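Local structure of Lmo2125 protein (Listeria monocytogenes serovar 1/2a, 5TU0) at residues A[69-72]-A[73-77]. The protein binds maltose and, as a lipoprotein of the bacterial solute-binding protein 1 family, probably hands the sugar on for uptake across the cell membrane. The protein carries 2 engineered substitutions. Sequence-based numbering, arbitrary orientation.
Sequences FDRI and GSLGQ
Phe-69 meets Gly-73 through a water rather than directly: its carbonyl O and the Gly-73 N lie 4.5 Å apart. Water 1 sits between them, accepting from Gly-73 N and able to donate to Phe-69 O, 2.7 Å from its oxygen. Phe-69 O also takes the amide of Ile-72, three residues on, a tighter turn than the alpha-helical spacing. The Phe-69 ring packs on Pro-110 of strand 105-121.

Asp-70 repeats the pattern one residue later. Water 2 donates to Asp-70 O and accepts from Ser-74 N (2.8 Å from the water oxygen), while the Asp-70 side chain leaves the backbone away from the following turn; its OD2 makes a weak hydrogen bond to O3 of a bound glucose unit.

At Arg-71 direct helical bonding takes over. Its O receives Leu-75 N at 3.0 Å, a fairly straight bond with an N-H...O angle of 160°. The side chain runs forward, its bends at chi2 and chi3 bringing the guanidinium against Leu-75, whose CD2 lies over one face, off toward the rim and 3.8 Å from NH1. Leu-75 also presses CG close to Arg-71 O, at 3.3 Å, and both side chains reach Leu-49 of helix 45-58.

Ile-72 continues the series with its O accepting Gly-76 N at 2.9 Å, the donor tilted 20° from the carbonyl plane. Its side chain as a whole faces away from the next turn, toward Ser-67 of strand 64-68 and Tyr-107 of strand 105-121, although its CB lies close to Gly-73 N.

Two waters thus bridge the carbonyls of Phe-69 and Asp-70 to the amides four residues on, where no direct bond forms. Both bridges give those amides an acceptor beside the maltose pocket, before regular i to i+4 bonding sets in.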
loop_
_atom_site.group_PDB
_atom_site.type_symbol
_atom_site.label_atom_id
_atom_site.label_comp_id
_atom_site.label_asym_id
_atom_site.label_seq_id
_atom_site.Cartn_x
_atom_site.Cartn_y
_atom_site.Cartn_z
ATOM N N PHE A 69 5.590 3.411 4.422
ATOM C CA PHE A 69 6.831 2.717 4.057
ATOM C C PHE A 69 7.521 3.348 2.846
ATOM O O PHE A 69 8.747 3.459 2.820
ATOM C CB PHE A 69 6.590 1.234 3.708
ATOM C CG PHE A 69 6.222 0.349 4.875
ATOM C CD1 PHE A 69 6.790 0.522 6.135
ATOM C CD2 PHE A 69 5.387 -0.738 4.675
ATOM C CE1 PHE A 69 6.463 -0.323 7.184
ATOM C CE2 PHE A 69 5.070 -1.589 5.716
ATOM C CZ PHE A 69 5.621 -1.379 6.973
ATOM N N ASP A 70 6.736 3.797 1.874
ATOM C CA ASP A 70 7.322 4.339 0.636
ATOM C C ASP A 70 8.193 5.603 0.756
ATOM O O ASP A 70 8.962 5.907 -0.172
ATOM C CB ASP A 70 6.249 4.510 -0.466
ATOM C CG ASP A 70 5.133 5.494 -0.092
ATOM O OD1 ASP A 70 5.296 6.355 0.799
ATOM O OD2 ASP A 70 4.063 5.399 -0.737
ATOM N N ARG A 71 8.069 6.313 1.875
ATOM C CA ARG A 71 8.832 7.535 2.179
ATOM C C ARG A 71 9.992 7.362 3.174
ATOM O O ARG A 71 10.811 8.258 3.310
ATOM C CB ARG A 71 7.876 8.577 2.774
ATOM C CG ARG A 71 6.934 9.202 1.771
ATOM C CD ARG A 71 7.603 10.422 1.157
ATOM N NE ARG A 71 7.553 11.564 2.086
ATOM C CZ ARG A 71 8.301 12.665 2.003
ATOM N NH1 ARG A 71 8.133 13.646 2.892
ATOM N NH2 ARG A 71 9.218 12.797 1.045
ATOM N N ILE A 72 10.054 6.239 3.878
ATOM C CA ILE A 72 11.070 6.066 4.936
ATOM C C ILE A 72 12.495 6.102 4.413
ATOM O O ILE A 72 13.340 6.808 4.958
ATOM C CB ILE A 72 10.802 4.803 5.775
ATOM C CG1 ILE A 72 9.505 5.001 6.560
ATOM C CG2 ILE A 72 11.966 4.527 6.728
ATOM C CD1 ILE A 72 9.032 3.806 7.374
ATOM N N GLY A 73 12.753 5.364 3.344
ATOM C CA GLY A 73 14.078 5.344 2.725
ATOM C C GLY A 73 14.526 6.732 2.312
ATOM O O GLY A 73 15.644 7.166 2.630
ATOM N N SER A 74 13.645 7.444 1.632
ATOM C CA SER A 74 13.966 8.800 1.179
ATOM C C SER A 74 14.249 9.781 2.326
ATOM O O SER A 74 15.167 10.599 2.237
ATOM C CB SER A 74 12.835 9.357 0.325
ATOM O OG SER A 74 13.082 10.715 0.049
ATOM N N LEU A 75 13.449 9.718 3.391
ATOM C CA LEU A 75 13.650 10.621 4.508
ATOM C C LEU A 75 14.950 10.261 5.221
ATOM O O LEU A 75 15.635 11.128 5.765
ATOM C CB LEU A 75 12.457 10.592 5.471
ATOM C CG LEU A 75 11.169 11.179 4.872
ATOM C CD1 LEU A 75 9.946 10.771 5.667
ATOM C CD2 LEU A 75 11.267 12.688 4.760
ATOM N N GLY A 76 15.282 8.975 5.225
ATOM C CA GLY A 76 16.533 8.532 5.847
ATOM C C GLY A 76 17.739 9.006 5.056
ATOM O O GLY A 76 18.700 9.509 5.632
ATOM N N GLN A 77 17.696 8.832 3.735
ATOM C CA GLN A 77 18.793 9.281 2.867
ATOM C C GLN A 77 19.041 10.779 2.951
ATOM O O GLN A 77 20.190 11.232 2.934
ATOM C CB GLN A 77 18.515 8.933 1.401
ATOM C CG GLN A 77 18.681 7.481 1.058
ATOM C CD GLN A 77 18.490 7.226 -0.437
ATOM O OE1 GLN A 77 17.560 7.762 -1.074
ATOM N NE2 GLN A 77 19.348 6.393 -0.995
HETATM O O HOH W 1 11.327 2.631 2.975
HETATM O O HOH W 2 11.597 6.141 0.300
#